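Local coordinates for alginate biosynthesis protein AlgJ (PDB 4O8V), which probably acts, with AlgI and AlgF in an inner-membrane complex, as an O-acetyltransferase that adds acetyl groups to the mannuronate residues of alginate, at residues A[22-27]-A[63-68]; A[151-156]-A[190-195]; A[213-218]-A[251-256]. All coordinates share one frame; numbering follows the deposited sequence. Where two conformers were deposited one is given.

Contact 1 of 3, residues A[22-27]-A[63-68]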
loop_
_atom_site.group_PDB
_atom_site.type_symbol
_atom_site.label_atom_id
_atom_site.label_comp_id
_atom_site.label_asym_id
_atom_site.label_seq_id
_atom_site.Cartn_x
_atom_site.Cartn_y
_atom_site.Cartn_z
ATOM N N ASP A 22 -3.527 15.536 3.120
ATOM C CA ASP A 22 -4.138 16.355 2.070
ATOM C C ASP A 22 -3.827 15.780 0.682
ATOM O O ASP A 22 -4.398 16.216 -0.311
ATOM C CB ASP A 22 -3.720 17.837 2.182
ATOM C CG ASP A 22 -2.316 18.105 1.703
ATOM O OD1 ASP A 22 -1.451 17.201 1.753
ATOM O OD2 ASP A 22 -2.077 19.250 1.271
ATOM N N GLU A 23 -2.966 14.762 0.621
ATOM C CA GLU A 23 -2.709 14.070 -0.645
ATOM C C GLU A 23 -3.943 13.270 -1.077
ATOM O O GLU A 23 -4.072 12.882 -2.244
ATOM C CB GLU A 23 -1.476 13.159 -0.528
ATOM C CG GLU A 23 -0.181 13.910 -0.265
ATOM C CD GLU A 23 1.041 12.994 -0.157
ATOM O OE1 GLU A 23 0.882 11.763 -0.016
ATOM O OE2 GLU A 23 2.171 13.512 -0.214
ATOM N N GLU A 24 -4.854 13.034 -0.134
ATOM C CA GLU A 24 -6.113 12.370 -0.443
ATOM C C GLU A 24 -7.189 13.394 -0.791
ATOM O O GLU A 24 -8.332 13.032 -1.073
ATOM C CB GLU A 24 -6.560 11.487 0.737
ATOM C CG GLU A 24 -5.759 10.172 0.814
ATOM C CD GLU A 24 -6.051 9.331 2.048
ATOM O OE1 GLU A 24 -6.942 9.699 2.854
ATOM O OE2 GLU A 24 -5.382 8.284 2.223
ATOM N N PHE A 25 -6.815 14.676 -0.763
ATOM C CA PHE A 25 -7.759 15.771 -1.015
ATOM C C PHE A 25 -7.387 16.644 -2.216
ATOM O O PHE A 25 -8.253 17.057 -2.992
ATOM C CB PHE A 25 -7.858 16.694 0.207
ATOM C CG PHE A 25 -8.592 16.102 1.368
ATOM C CD1 PHE A 25 -8.049 15.048 2.073
ATOM C CD2 PHE A 25 -9.811 16.632 1.779
ATOM C CE1 PHE A 25 -8.731 14.497 3.164
ATOM C CE2 PHE A 25 -10.492 16.094 2.871
ATOM C CZ PHE A 25 -9.952 15.018 3.556
ATOM N N LYS A 26 -6.101 16.971 -2.329
ATOM C CA LYS A 26 -5.649 18.058 -3.207
ATOM C C LYS A 26 -5.801 17.709 -4.685
ATOM O O LYS A 26 -5.594 16.564 -5.079
ATOM C CB LYS A 26 -4.179 18.409 -2.916
ATOM C CG LYS A 26 -3.186 17.297 -3.306
ATOM C CD LYS A 26 -1.731 17.658 -3.006
ATOM C CE LYS A 26 -1.545 17.997 -1.532
ATOM N NZ LYS A 26 -0.121 18.165 -1.105
ATOM N N PRO A 27 -6.178 18.696 -5.506
ATOM C CA PRO A 27 -6.079 18.487 -6.954
ATOM C C PRO A 27 -4.617 18.421 -7.359
ATOM O O PRO A 27 -3.766 18.910 -6.618
ATOM C CB PRO A 27 -6.758 19.723 -7.538
ATOM C CG PRO A 27 -6.588 20.772 -6.490
ATOM C CD PRO A 27 -6.666 20.047 -5.171
ATOM N N ALA A 63 -7.938 5.055 -0.041
ATOM C CA ALA A 63 -7.623 6.239 0.755
ATOM C C ALA A 63 -8.321 6.160 2.108
ATOM O O ALA A 63 -9.451 5.674 2.200
ATOM C CB ALA A 63 -8.041 7.489 0.023
ATOM N N LYS A 64 -7.661 6.654 3.151
ATOM C CA LYS A 64 -8.300 6.684 4.459
ATOM C C LYS A 64 -9.556 7.547 4.379
ATOM O O LYS A 64 -10.587 7.230 4.993
ATOM C CB LYS A 64 -7.352 7.218 5.533
ATOM C CG LYS A 64 -7.954 7.137 6.939
ATOM C CD LYS A 64 -6.933 7.408 8.016
ATOM C CE LYS A 64 -7.066 8.795 8.560
ATOM N NZ LYS A 64 -6.160 9.011 9.727
ATOM N N ALA A 65 -9.485 8.622 3.592
ATOM C CA ALA A 65 -10.633 9.523 3.427
ATOM C C ALA A 65 -11.826 8.861 2.748
ATOM O O ALA A 65 -12.948 9.326 2.873
ATOM C CB ALA A 65 -10.227 10.759 2.646
ATOM N N ARG A 66 -11.577 7.798 1.996
ATOM C CA ARG A 66 -12.646 7.050 1.333
ATOM C C ARG A 66 -13.258 6.023 2.280
ATOM O O ARG A 66 -14.455 5.779 2.241
ATOM C CB ARG A 66 -12.109 6.332 0.066
ATOM C CG ARG A 66 -13.170 5.536 -0.686
ATOM C CD ARG A 66 -12.619 4.842 -1.959
ATOM N NE ARG A 66 -11.785 5.713 -2.794
ATOM C CZ ARG A 66 -12.246 6.671 -3.594
ATOM N NH1 ARG A 66 -13.554 6.937 -3.649
ATOM N NH2 ARG A 66 -11.395 7.390 -4.325
ATOM N N VAL A 67 -12.427 5.416 3.119
ATOM C CA VAL A 67 -12.888 4.379 4.024
ATOM C C VAL A 67 -13.572 4.997 5.250
ATOM O O VAL A 67 -14.533 4.432 5.770
ATOM C CB VAL A 67 -11.729 3.459 4.475
ATOM C CG1 VAL A 67 -12.216 2.426 5.496
ATOM C CG2 VAL A 67 -11.096 2.761 3.264
ATOM N N TYR A 68 -13.079 6.154 5.698
ATOM C CA TYR A 68 -13.672 6.861 6.853
ATOM C C TYR A 68 -14.294 8.217 6.486
ATOM O O TYR A 68 -14.031 9.245 7.118
ATOM C CB TYR A 68 -12.606 7.008 7.960
ATOM C CG TYR A 68 -12.432 5.713 8.719
ATOM C CD1 TYR A 68 -13.369 5.334 9.685
ATOM C CD2 TYR A 68 -11.367 4.840 8.440
ATOM C CE1 TYR A 68 -13.251 4.135 10.368
ATOM C CE2 TYR A 68 -11.235 3.623 9.123
ATOM C CZ TYR A 68 -12.188 3.275 10.080
ATOM O OH TYR A 68 -12.085 2.073 10.750
#
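E24 reaches across from its 3-10 turn and grips the first two N-H groups of helix 64-67 with both oxygens of its carboxylate. OE1 accepts from A65 N at 2.9 Å, and OE2 from K64 N at 3.0 Å with an N-H...acceptor angle of 152°. Both donors come from above the carboxylate plane, roughly 40° out of it. CG stands anti to the carbonyl carbon (chi1 -77°), and the extended chain beyond it carries the carboxylate to the helix start. Two alanine methyls flank the acid: A63 CB packs 3.4 Å from E24 CD, and A65 CB lies 3.5 Å from E24 OE1. F25 adds an apolar touch, its CE1 meeting A65 CB obliquely at 4.1 Å, and F20 of strand 19-21 touches both residues. K64 passes E24 OE1 with its CB at 3.7 Å, then leads its amine away to the backbone oxygens of L19, L117 and D120, the last an active-site residue by similarity. The buried carboxylate is probably stabilised by the two amide N-H groups. A63, at the N-cap position, is in turn held through its own N by E276. A carboxylate from a distant loop thus accepts first-turn N-H groups that a helix cannot pair within itself, here beside the probable catalytic centre of an SGNH hydrolase-like domain.

Contact 2 of 3, residues A[151-156]-A[190-195]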
loop_
_atom_site.group_PDB
_atom_site.type_symbol
_atom_site.label_atom_id
_atom_site.label_comp_id
_atom_site.label_asym_id
_atom_site.label_seq_id
_atom_site.Cartn_x
_atom_site.Cartn_y
_atom_site.Cartn_z
ATOM N N ALA A 151 3.876 -22.766 7.909
ATOM C CA ALA A 151 2.955 -22.172 8.882
ATOM C C ALA A 151 3.610 -21.044 9.673
ATOM O O ALA A 151 4.795 -21.099 10.009
ATOM C CB ALA A 151 2.434 -23.235 9.817
ATOM N N PHE A 152 2.826 -20.017 9.975
ATOM C CA PHE A 152 3.325 -18.910 10.777
ATOM C C PHE A 152 2.325 -18.659 11.889
ATOM O O PHE A 152 1.144 -18.934 11.726
ATOM C CB PHE A 152 3.522 -17.643 9.930
ATOM C CG PHE A 152 4.662 -17.737 8.954
ATOM C CD1 PHE A 152 4.510 -18.412 7.750
ATOM C CD2 PHE A 152 5.890 -17.156 9.243
ATOM C CE1 PHE A 152 5.554 -18.511 6.860
ATOM C CE2 PHE A 152 6.938 -17.244 8.354
ATOM C CZ PHE A 152 6.767 -17.923 7.159
ATOM N N ILE A 153 2.805 -18.131 13.008
ATOM C CA ILE A 153 1.937 -17.737 14.108
ATOM C C ILE A 153 2.141 -16.253 14.411
ATOM O O ILE A 153 3.277 -15.777 14.523
ATOM C CB ILE A 153 2.211 -18.579 15.377
ATOM C CG1 ILE A 153 1.715 -20.014 15.170
ATOM C CG2 ILE A 153 1.540 -17.944 16.586
ATOM C CD1 ILE A 153 2.126 -21.022 16.259
ATOM N N THR A 154 1.041 -15.516 14.516
ATOM C CA THR A 154 1.082 -14.096 14.878
ATOM C C THR A 154 0.648 -13.944 16.318
ATOM O O THR A 154 -0.375 -14.490 16.706
ATOM C CB THR A 154 0.176 -13.252 13.955
ATOM O OG1 THR A 154 0.704 -13.291 12.621
ATOM C CG2 THR A 154 0.095 -11.789 14.436
ATOM N N GLU A 155 1.456 -13.263 17.128
ATOM C CA GLU A 155 1.104 -13.051 18.529
ATOM C C GLU A 155 0.849 -11.570 18.787
ATOM O O GLU A 155 1.586 -10.700 18.309
ATOM C CB GLU A 155 2.207 -13.557 19.460
ATOM C CG GLU A 155 2.406 -15.074 19.445
ATOM C CD GLU A 155 3.467 -15.537 20.436
ATOM O OE1 GLU A 155 4.060 -14.669 21.119
ATOM O OE2 GLU A 155 3.709 -16.763 20.532
ATOM N N ALA A 156 -0.198 -11.286 19.542
ATOM C CA ALA A 156 -0.531 -9.917 19.889
ATOM C C ALA A 156 0.143 -9.584 21.201
ATOM O O ALA A 156 -0.026 -10.310 22.185
ATOM C CB ALA A 156 -2.031 -9.747 19.999
ATOM N N THR A 190 3.473 -9.379 16.251
ATOM C CA THR A 190 4.649 -9.990 15.652
ATOM C C THR A 190 4.347 -11.397 15.127
ATOM O O THR A 190 3.587 -12.152 15.732
ATOM C CB THR A 190 5.806 -10.048 16.661
ATOM O OG1 THR A 190 5.367 -10.704 17.847
ATOM C CG2 THR A 190 6.252 -8.640 17.044
ATOM N N THR A 191 4.971 -11.750 14.006
ATOM C CA THR A 191 4.720 -13.023 13.346
ATOM C C THR A 191 6.006 -13.835 13.269
ATOM O O THR A 191 7.061 -13.296 12.948
ATOM C CB THR A 191 4.156 -12.805 11.932
ATOM O OG1 THR A 191 2.936 -12.047 12.018
ATOM C CG2 THR A 191 3.901 -14.151 11.229
ATOM N N ARG A 192 5.916 -15.122 13.576
ATOM C CA ARG A 192 7.077 -15.995 13.538
ATOM C C ARG A 192 6.725 -17.307 12.848
ATOM O O ARG A 192 5.588 -17.770 12.938
ATOM C CB ARG A 192 7.576 -16.264 14.958
ATOM C CG ARG A 192 6.524 -16.948 15.818
ATOM C CD ARG A 192 6.909 -17.046 17.282
ATOM N NE ARG A 192 5.795 -17.554 18.080
ATOM C CZ ARG A 192 5.470 -18.841 18.178
ATOM N NH1 ARG A 192 6.177 -19.763 17.530
ATOM N NH2 ARG A 192 4.437 -19.208 18.927
ATOM N N PRO A 193 7.697 -17.909 12.149
ATOM C CA PRO A 193 7.509 -19.275 11.641
ATOM C C PRO A 193 7.399 -20.265 12.784
ATOM O O PRO A 193 7.999 -20.048 13.833
ATOM C CB PRO A 193 8.779 -19.531 10.817
ATOM C CG PRO A 193 9.793 -18.582 11.383
ATOM C CD PRO A 193 9.018 -17.358 11.803
ATOM N N VAL A 194 6.636 -21.334 12.593
ATOM C CA VAL A 194 6.542 -22.387 13.592
ATOM C C VAL A 194 7.848 -23.191 13.655
ATOM O O VAL A 194 8.267 -23.632 14.732
ATOM C CB VAL A 194 5.352 -23.320 13.295
ATOM C CG1 VAL A 194 5.292 -24.458 14.305
ATOM C CG2 VAL A 194 4.049 -22.519 13.301
ATOM N N ASP A 195 8.489 -23.352 12.499
ATOM C CA ASP A 195 9.791 -24.020 12.381
ATOM C C ASP A 195 9.813 -25.411 13.020
ATOM O O ASP A 195 10.451 -26.335 12.505
ATOM C CB ASP A 195 10.896 -23.145 12.992
ATOM C CG ASP A 195 11.448 -22.129 12.005
HETATM O O HOH W 1 7.067 -22.881 9.870
HETATM O O HOH W 2 3.916 -9.268 19.566
#
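V194 pushes one methyl into the notch between A151 and I153: its CG2 lies 3.9 Å from A151 CB and 3.8 Å from I153 CD1. Behind this knob the two strands run antiparallel at 155°, with I153 and E155 exchanging paired backbone hydrogen bonds with R192 and T190. V194 N extends the ladder past the last bridge by donating to A151 O at 3.2 Å, and a water links that same oxygen to D195 N.

The phenyl of F152, on the T154/T191 side, crosses P193 obliquely, CE2 to P193 CB 3.8 Å, while its CB rests 3.7 Å from T191 CG2. Next to it the threonine hydroxyls close in on each other, T191 OG1 donating to T154 OG1 over 2.6 Å. From beyond the ribbon N226, in the loop before helix 227-235, bonds T191 OG1, and Q233 of that helix bonds T154 OG1.

The other face carries the longer chains. R192 has CG between its backbone N and carbonyl carbon (chi1 61°) and is extended from there to NE, which lays the guanidinium across the ladder. I153 fills the space beneath one face of that group, CG2 to R192 NH2 3.9 Å, and E155 comes to its edge. There R192 NH2 meets E155 OE2 at 3.0 Å in a salt bridge, with a weak bond from NE to the same oxygen; the carboxylate stands 82° from the guanidinium plane. The chemistry is thus divided: the hydroxyls, tied to N226 and Q233, hold the ribbon to the body of the domain, while the exposed single-oxygen ion pair on the other face probably adds little beyond the backbone bonds.

Contact 3 of 3, residues A[213-218]-A[251-256]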
loop_
_atom_site.group_PDB
_atom_site.type_symbol
_atom_site.label_atom_id
_atom_site.label_comp_id
_atom_site.label_asym_id
_atom_site.label_seq_id
_atom_site.Cartn_x
_atom_site.Cartn_y
_atom_site.Cartn_z
ATOM N N ALA A 213 7.740 -11.929 -3.018
ATOM C CA ALA A 213 8.375 -10.663 -2.637
ATOM C C ALA A 213 7.304 -9.605 -2.394
ATOM O O ALA A 213 6.289 -9.574 -3.081
ATOM C CB ALA A 213 9.371 -10.173 -3.715
ATOM N N LEU A 214 7.550 -8.750 -1.407
ATOM C CA LEU A 214 6.649 -7.639 -1.095
ATOM C C LEU A 214 7.366 -6.348 -1.479
ATOM O O LEU A 214 8.523 -6.154 -1.095
ATOM C CB LEU A 214 6.268 -7.635 0.399
ATOM C CG LEU A 214 5.535 -6.395 0.925
ATOM C CD1 LEU A 214 4.188 -6.215 0.238
ATOM C CD2 LEU A 214 5.344 -6.533 2.449
ATOM N N VAL A 215 6.701 -5.515 -2.290
ATOM C CA VAL A 215 7.206 -4.198 -2.644
ATOM C C VAL A 215 6.140 -3.150 -2.355
ATOM O O VAL A 215 4.955 -3.384 -2.585
ATOM C CB VAL A 215 7.616 -4.132 -4.142
ATOM C CG1 VAL A 215 8.271 -2.771 -4.451
ATOM C CG2 VAL A 215 8.558 -5.249 -4.446
ATOM N N GLY A 216 6.552 -2.016 -1.812
ATOM C CA GLY A 216 5.602 -0.967 -1.513
ATOM C C GLY A 216 6.185 0.190 -0.728
ATOM O O GLY A 216 7.380 0.509 -0.814
ATOM N N THR A 217 5.305 0.827 0.037
ATOM C CA THR A 217 5.598 2.063 0.739
ATOM C C THR A 217 5.742 1.796 2.228
ATOM O O THR A 217 6.010 0.663 2.655
ATOM C CB THR A 217 4.471 3.124 0.538
ATOM O OG1 THR A 217 3.285 2.664 1.200
ATOM C CG2 THR A 217 4.169 3.328 -0.947
ATOM N N SER A 218 5.616 2.861 3.015
ATOM C CA SER A 218 5.604 2.725 4.471
ATOM C C SER A 218 4.455 1.844 4.960
ATOM O O SER A 218 4.539 1.295 6.069
ATOM C CB SER A 218 5.532 4.117 5.124
ATOM O OG SER A 218 4.428 4.860 4.643
ATOM N N LEU A 251 9.173 3.978 -7.073
ATOM C CA LEU A 251 10.634 3.931 -6.974
ATOM C C LEU A 251 11.158 2.649 -6.306
ATOM O O LEU A 251 12.130 2.059 -6.782
ATOM C CB LEU A 251 11.171 5.173 -6.242
ATOM C CG LEU A 251 11.668 6.319 -7.138
ATOM C CD1 LEU A 251 10.642 6.670 -8.191
ATOM C CD2 LEU A 251 12.019 7.559 -6.317
ATOM N N PRO A 252 10.532 2.199 -5.202
ATOM C CA PRO A 252 11.005 0.914 -4.686
ATOM C C PRO A 252 10.774 -0.250 -5.647
ATOM O O PRO A 252 11.578 -1.186 -5.618
ATOM C CB PRO A 252 10.175 0.712 -3.401
ATOM C CG PRO A 252 9.796 2.073 -2.984
ATOM C CD PRO A 252 9.551 2.816 -4.292
HETATM N N MSE A 253 9.725 -0.211 -6.469
HETATM C CA MSE A 253 9.529 -1.288 -7.444
HETATM C C MSE A 253 10.594 -1.236 -8.531
HETATM O O MSE A 253 11.135 -2.277 -8.916
HETATM C CB MSE A 253 8.144 -1.236 -8.083
HETATM C CG MSE A 253 7.959 -2.249 -9.199
HETATM SE SE MSE A 253 8.225 -4.130 -8.630
HETATM C CE MSE A 253 6.501 -4.295 -7.815
ATOM N N LEU A 254 10.921 -0.038 -9.023
ATOM C CA LEU A 254 11.969 0.044 -10.058
ATOM C C LEU A 254 13.331 -0.403 -9.501
ATOM O O LEU A 254 14.116 -1.086 -10.195
ATOM C CB LEU A 254 12.043 1.458 -10.636
ATOM C CG LEU A 254 10.707 2.001 -11.165
ATOM C CD1 LEU A 254 10.861 3.454 -11.627
ATOM C CD2 LEU A 254 10.196 1.126 -12.299
ATOM N N LYS A 255 13.609 -0.036 -8.254
ATOM C CA LYS A 255 14.826 -0.486 -7.589
ATOM C C LYS A 255 14.870 -2.005 -7.518
ATOM O O LYS A 255 15.890 -2.628 -7.827
ATOM C CB LYS A 255 14.926 0.115 -6.186
ATOM C CG LYS A 255 16.117 -0.361 -5.376
ATOM C CD LYS A 255 16.324 0.542 -4.170
ATOM C CE LYS A 255 17.139 -0.135 -3.089
ATOM N NZ LYS A 255 17.256 0.754 -1.896
ATOM N N TYR A 256 13.751 -2.602 -7.121
ATOM C CA TYR A 256 13.657 -4.061 -7.039
ATOM C C TYR A 256 13.951 -4.748 -8.383
ATOM O O TYR A 256 14.694 -5.736 -8.441
ATOM C CB TYR A 256 12.264 -4.483 -6.541
ATOM C CG TYR A 256 12.132 -5.986 -6.478
ATOM C CD1 TYR A 256 12.921 -6.730 -5.623
ATOM C CD2 TYR A 256 11.228 -6.654 -7.288
ATOM C CE1 TYR A 256 12.806 -8.106 -5.571
ATOM C CE2 TYR A 256 11.112 -8.022 -7.253
ATOM C CZ TYR A 256 11.889 -8.741 -6.399
ATOM O OH TYR A 256 11.750 -10.110 -6.367
#
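Strand 213-215 presents A213 and V215 to helix 251-256, whose axis passes 9.3 Å away at 141° to the strand direction, a usual beta-alpha layer spacing. V215 is the central knob, with its two methyls parted between neighbouring turns of the helix. CG1, anti to the backbone N (chi1 -175°), presses on the helix backbone at 3.6 Å from M253 N, while CG2 touches the ring of Y256 obliquely, 4.1 Å from CD2.

The selenomethionine at M253 bends at chi2 and chi3, a hook that brings its terminal CE back to 3.8 Å from V215 CB. Beyond V215 the same M253 chain also touches V270 and W272 of strand 269-275, joining two neighbouring strands under one helix. Y256 runs on along the strand to A213, whose CB lies 3.6 Å from Y256 OH; Y242 and F262 meet this ring from outside the segments. At the opposite end P252 sets its ring against the backbone where the strand finishes, CG to G216 O 3.6 Å. An alanine in place of V215 would keep CB under the M253 methyl but is likely to leave a gap at the helix backbone by M253 N and take away the methyl that meets the Y256 ring.

Just past V215 and G216, T217 takes the N-cap position, its OG1 capping Y219 N and bonding to E273, and S218 follows, the nucleophile by similarity, with OG bonded to H122 NE2. The strand-to-nucleophile turn is thus the familiar SGNH setting, in which the serine comes just after a beta-strand. Across the segments themselves the contact is van der Waals in nature, so fit of shape rather than polar pairing seats the strand end that leads to this serine.

In the fold
The three contacts follow one another along the chain without interleaving, all within the SGNH hydrolase-like domain. Contacts 1 and 3 are both tied to the parallel sheet: residues 63-68 follow its edge strand 55-61, whereas 213-218 continue the inner strand 212-215. Their centres are 22 Å apart, on opposite sides of the chain's centre. Between them lie D120 and H122, which with S218 probably form the catalytic triad, so contact 1 borders that site and contact 3 supplies its serine. Contact 2, 33 Å from contact 1 and 24 Å from contact 3 between centres, belongs to a separate two-stranded ribbon; strand 184-193 precedes strand 212-215, and the contact lies away from the catalytic residues.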